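Alpha-1,3-glucanase (Bacillus circulans, PDB 5ZRU) probably hydrolyses alpha-1,3-glucan, this chain being the calcium- and zinc-containing catalytic part of a longer enzyme that probably also binds carbohydrate. Local coordinates at residues 72-84 with 164-176. Residues are numbered along the deposited sequence; the frame is centred on the assembly and turned at random.
Sequences EGGDGVTMRFTMP and LEYGVDFLEIEAV. With CA (calcium ion), chain M.
Both carboxylate oxygens of D169 are spoken for: OD1 binds a calcium ion at 2.4 Å, while OD2 accepts from R80 NH1 at 2.7 Å in a salt bridge. The pair illustrates how a strand bulge can present a metal ligand and its second-shell partner together. The bond lies close to the guanidinium plane, although the carboxylate is turned 59° from it. D22, T23, S50 and R53 also bind the calcium; R80 probably helps fix the rotation of the carboxylate. R80 CB lies over one face of the F170 ring, a CH-pi contact, and CD comes to 3.5 Å from F170 CE2; the extended chain (chi1 -172°) brings NH1 to D169. A leucine in place of R80 would probably leave D169 OD2 without its charged mate and the calcium ligand freer to turn.

Strands 76-82 and 166-174 pair antiparallel in the D1 part, consistent with a galactose-binding-domain-like beta-sandwich, beside the parallel beta-helix. Two classic bulges interrupt the ladder: D169 and F170 both face R80, whose O accepts from D169 N, and D75 and G76 both face E174. At the second, D75 OD1 takes V176 N at 2.9 Å, on its syn side. Water 3 donates to E172 O, already bonded by T78 N at 2.8 Å, and to E174 OE1; it also bonds T78 OG1. Arginines meet the buried carboxylates: E172 pairs with R20 and with R371 of the beta-helix, E174 with R345.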
loop_
_atom_site.group_PDB
_atom_site.type_symbol
_atom_site.label_atom_id
_atom_site.label_comp_id
_atom_site.label_asym_id
_atom_site.label_seq_id
_atom_site.Cartn_x
_atom_site.Cartn_y
_atom_site.Cartn_z
ATOM N N GLU A 72 23.132 5.083 12.348
ATOM C CA GLU A 72 21.907 5.507 11.681
ATOM C C GLU A 72 21.889 7.028 11.544
ATOM O O GLU A 72 22.855 7.719 11.883
ATOM C CB GLU A 72 20.678 4.991 12.440
ATOM C CG GLU A 72 20.624 3.479 12.468
ATOM C CD GLU A 72 19.405 2.928 13.169
ATOM O OE1 GLU A 72 18.395 3.659 13.328
ATOM O OE2 GLU A 72 19.468 1.751 13.569
ATOM N N GLY A 73 20.777 7.550 11.031
ATOM C CA GLY A 73 20.628 8.985 10.856
ATOM C C GLY A 73 20.313 9.372 9.425
ATOM O O GLY A 73 19.841 8.534 8.649
ATOM N N GLY A 74 20.563 10.627 9.060
ATOM C CA GLY A 74 20.288 11.119 7.723
ATOM C C GLY A 74 19.463 12.386 7.757
ATOM O O GLY A 74 19.044 12.865 8.808
ATOM N N ASP A 75 19.245 12.948 6.566
ATOM C CA ASP A 75 18.498 14.192 6.451
ATOM C C ASP A 75 17.085 14.013 5.902
ATOM O O ASP A 75 16.342 14.995 5.835
ATOM C CB ASP A 75 19.269 15.217 5.596
ATOM C CG ASP A 75 19.954 14.607 4.376
ATOM O OD1 ASP A 75 20.125 13.377 4.293
ATOM O OD2 ASP A 75 20.347 15.390 3.485
ATOM N N GLY A 76 16.683 12.802 5.522
ATOM C CA GLY A 76 15.331 12.548 5.057
ATOM C C GLY A 76 14.481 11.941 6.150
ATOM O O GLY A 76 14.818 10.891 6.697
ATOM N N VAL A 77 13.382 12.620 6.494
ATOM C CA VAL A 77 12.499 12.164 7.562
ATOM C C VAL A 77 11.096 11.969 7.004
ATOM O O VAL A 77 10.550 12.869 6.363
ATOM C CB VAL A 77 12.454 13.143 8.751
ATOM C CG1 VAL A 77 11.610 12.540 9.882
ATOM C CG2 VAL A 77 13.872 13.470 9.248
ATOM N N THR A 78 10.505 10.814 7.291
ATOM C CA THR A 78 9.096 10.557 7.025
ATOM C C THR A 78 8.405 10.349 8.363
ATOM O O THR A 78 8.973 9.735 9.270
ATOM C CB THR A 78 8.903 9.324 6.133
ATOM O OG1 THR A 78 9.692 9.470 4.950
ATOM C CG2 THR A 78 7.441 9.174 5.734
ATOM N N MET A 79 7.205 10.903 8.508
ATOM C CA MET A 79 6.452 10.776 9.752
ATOM C C MET A 79 5.071 10.223 9.441
ATOM O O MET A 79 4.376 10.752 8.568
ATOM C CB MET A 79 6.323 12.123 10.478
ATOM C CG MET A 79 5.462 12.029 11.763
ATOM S SD MET A 79 5.407 13.587 12.686
ATOM C CE MET A 79 4.517 14.620 11.526
ATOM N N ARG A 80 4.676 9.167 10.150
ATOM C CA ARG A 80 3.303 8.678 10.104
ATOM C C ARG A 80 2.559 9.253 11.301
ATOM O O ARG A 80 2.994 9.082 12.450
ATOM C CB ARG A 80 3.246 7.152 10.093
ATOM C CG ARG A 80 1.835 6.604 9.850
ATOM C CD ARG A 80 1.877 5.120 9.546
ATOM N NE ARG A 80 0.574 4.615 9.119
ATOM C CZ ARG A 80 -0.294 4.005 9.919
ATOM N NH1 ARG A 80 -0.010 3.814 11.206
ATOM N NH2 ARG A 80 -1.450 3.573 9.424
ATOM N N PHE A 81 1.450 9.940 11.030
ATOM C CA PHE A 81 0.779 10.766 12.028
ATOM C C PHE A 81 -0.729 10.648 11.848
ATOM O O PHE A 81 -1.217 10.161 10.822
ATOM C CB PHE A 81 1.187 12.247 11.895
ATOM C CG PHE A 81 0.567 12.915 10.696
ATOM C CD1 PHE A 81 1.120 12.739 9.439
ATOM C CD2 PHE A 81 -0.604 13.650 10.815
ATOM C CE1 PHE A 81 0.535 13.311 8.312
ATOM C CE2 PHE A 81 -1.205 14.216 9.706
ATOM C CZ PHE A 81 -0.629 14.052 8.442
ATOM N N THR A 82 -1.474 11.152 12.839
ATOM C CA THR A 82 -2.919 11.324 12.710
ATOM C C THR A 82 -3.307 12.693 13.257
ATOM O O THR A 82 -2.647 13.231 14.151
ATOM C CB THR A 82 -3.711 10.216 13.453
ATOM O OG1 THR A 82 -5.120 10.473 13.344
ATOM C CG2 THR A 82 -3.339 10.189 14.937
ATOM N N MET A 83 -4.372 13.260 12.698
ATOM C CA MET A 83 -4.974 14.485 13.209
ATOM C C MET A 83 -6.457 14.451 12.853
ATOM O O MET A 83 -6.869 13.685 11.983
ATOM C CB MET A 83 -4.292 15.739 12.632
ATOM C CG MET A 83 -4.543 15.958 11.143
ATOM S SD MET A 83 -3.573 17.333 10.494
ATOM C CE MET A 83 -4.486 18.774 11.036
ATOM N N PRO A 84 -7.282 15.249 13.538
ATOM C CA PRO A 84 -8.734 15.120 13.344
ATOM C C PRO A 84 -9.178 15.576 11.963
ATOM O O PRO A 84 -8.567 16.443 11.331
ATOM C CB PRO A 84 -9.327 16.036 14.427
ATOM C CG PRO A 84 -8.178 16.369 15.359
ATOM C CD PRO A 84 -6.946 16.296 14.516
ATOM N N LEU A 164 -5.873 21.321 18.122
ATOM C CA LEU A 164 -6.071 19.969 17.623
ATOM C C LEU A 164 -5.164 18.993 18.351
ATOM O O LEU A 164 -4.014 19.308 18.669
ATOM C CB LEU A 164 -5.805 19.903 16.114
ATOM C CG LEU A 164 -6.565 20.885 15.228
ATOM C CD1 LEU A 164 -6.211 20.670 13.750
ATOM C CD2 LEU A 164 -8.066 20.781 15.450
ATOM N N GLU A 165 -5.688 17.797 18.619
ATOM C CA GLU A 165 -4.859 16.708 19.103
ATOM C C GLU A 165 -4.241 16.000 17.908
ATOM O O GLU A 165 -4.950 15.588 16.987
ATOM C CB GLU A 165 -5.660 15.717 19.949
ATOM C CG GLU A 165 -4.915 14.404 20.227
ATOM C CD GLU A 165 -5.570 13.548 21.311
ATOM O OE1 GLU A 165 -6.246 14.113 22.195
ATOM O OE2 GLU A 165 -5.404 12.306 21.286
ATOM N N TYR A 166 -2.925 15.880 17.924
ATOM C CA TYR A 166 -2.188 15.146 16.911
ATOM C C TYR A 166 -1.744 13.813 17.495
ATOM O O TYR A 166 -1.679 13.633 18.712
ATOM C CB TYR A 166 -0.967 15.954 16.447
ATOM C CG TYR A 166 -1.315 17.259 15.787
ATOM C CD1 TYR A 166 -1.556 18.396 16.542
ATOM C CD2 TYR A 166 -1.401 17.357 14.402
ATOM C CE1 TYR A 166 -1.884 19.592 15.937
ATOM C CE2 TYR A 166 -1.719 18.545 13.792
ATOM C CZ TYR A 166 -1.957 19.665 14.569
ATOM O OH TYR A 166 -2.279 20.852 13.964
ATOM N N GLY A 167 -1.459 12.869 16.623
ATOM C CA GLY A 167 -0.823 11.628 17.032
ATOM C C GLY A 167 0.384 11.358 16.162
ATOM O O GLY A 167 0.362 11.623 14.963
ATOM N N VAL A 168 1.442 10.835 16.778
ATOM C CA VAL A 168 2.634 10.437 16.032
ATOM C C VAL A 168 2.858 8.949 16.237
ATOM O O VAL A 168 3.028 8.489 17.373
ATOM C CB VAL A 168 3.879 11.237 16.451
ATOM C CG1 VAL A 168 5.077 10.822 15.610
ATOM C CG2 VAL A 168 3.616 12.725 16.283
ATOM N N ASP A 169 2.898 8.203 15.132
ATOM C CA ASP A 169 3.160 6.765 15.163
ATOM C C ASP A 169 4.664 6.488 15.138
ATOM O O ASP A 169 5.219 5.911 16.082
ATOM C CB ASP A 169 2.442 6.108 13.972
ATOM C CG ASP A 169 2.408 4.599 14.046
ATOM O OD1 ASP A 169 2.923 4.015 15.026
ATOM O OD2 ASP A 169 1.864 3.990 13.093
ATOM N N PHE A 170 5.345 6.919 14.080
ATOM C CA PHE A 170 6.777 6.663 13.980
ATOM C C PHE A 170 7.411 7.690 13.054
ATOM O O PHE A 170 6.727 8.413 12.331
ATOM C CB PHE A 170 7.075 5.239 13.481
ATOM C CG PHE A 170 6.453 4.904 12.137
ATOM C CD1 PHE A 170 6.991 5.398 10.958
ATOM C CD2 PHE A 170 5.368 4.048 12.057
ATOM C CE1 PHE A 170 6.420 5.083 9.707
ATOM C CE2 PHE A 170 4.799 3.718 10.813
ATOM C CZ PHE A 170 5.331 4.238 9.646
ATOM N N LEU A 171 8.740 7.732 13.094
ATOM C CA LEU A 171 9.557 8.363 12.073
ATOM C C LEU A 171 10.370 7.299 11.350
ATOM O O LEU A 171 10.765 6.287 11.938
ATOM C CB LEU A 171 10.518 9.397 12.674
ATOM C CG LEU A 171 9.923 10.494 13.558
ATOM C CD1 LEU A 171 11.038 11.438 14.048
ATOM C CD2 LEU A 171 8.864 11.255 12.792
ATOM N N GLU A 172 10.615 7.534 10.065
ATOM C CA GLU A 172 11.595 6.778 9.298
ATOM C C GLU A 172 12.634 7.762 8.777
ATOM O O GLU A 172 12.281 8.823 8.257
ATOM C CB GLU A 172 10.922 5.991 8.162
ATOM C CG GLU A 172 10.209 4.753 8.691
ATOM C CD GLU A 172 9.341 4.038 7.664
ATOM O OE1 GLU A 172 9.014 4.634 6.623
ATOM O OE2 GLU A 172 8.991 2.866 7.911
ATOM N N ILE A 173 13.910 7.445 8.975
ATOM C CA ILE A 173 14.986 8.411 8.776
ATOM C C ILE A 173 16.034 7.784 7.872
ATOM O O ILE A 173 16.428 6.633 8.083
ATOM C CB ILE A 173 15.601 8.852 10.121
ATOM C CG1 ILE A 173 14.534 9.497 11.006
ATOM C CG2 ILE A 173 16.735 9.843 9.901
ATOM C CD1 ILE A 173 15.032 9.936 12.390
ATOM N N GLU A 174 16.475 8.533 6.864
ATOM C CA GLU A 174 17.395 7.997 5.873
ATOM C C GLU A 174 18.310 9.104 5.374
ATOM O O GLU A 174 17.957 10.286 5.405
ATOM C CB GLU A 174 16.636 7.381 4.688
ATOM C CG GLU A 174 15.827 8.382 3.893
ATOM C CD GLU A 174 14.806 7.709 3.005
ATOM O OE1 GLU A 174 13.697 7.417 3.503
ATOM O OE2 GLU A 174 15.115 7.463 1.821
ATOM N N ALA A 175 19.491 8.707 4.905
ATOM C CA ALA A 175 20.376 9.651 4.236
ATOM C C ALA A 175 19.861 9.896 2.825
ATOM O O ALA A 175 19.466 8.963 2.123
ATOM C CB ALA A 175 21.807 9.116 4.198
ATOM N N VAL A 176 19.843 11.156 2.415
ATOM C CA VAL A 176 19.297 11.544 1.117
ATOM C C VAL A 176 20.459 11.738 0.149
ATOM O O VAL A 176 21.321 12.591 0.404
ATOM C CB VAL A 176 18.463 12.826 1.220
ATOM C CG1 VAL A 176 18.099 13.315 -0.175
ATOM C CG2 VAL A 176 17.215 12.580 2.062
HETATM CA CA CA M . 3.271 2.428 16.730
HETATM O O HOH W 1 18.616 5.926 9.708
HETATM O O HOH W 2 21.436 15.023 1.188
HETATM O O HOH W 3 12.054 8.294 5.445
HETATM O O HOH W 4 4.541 0.676 17.921
#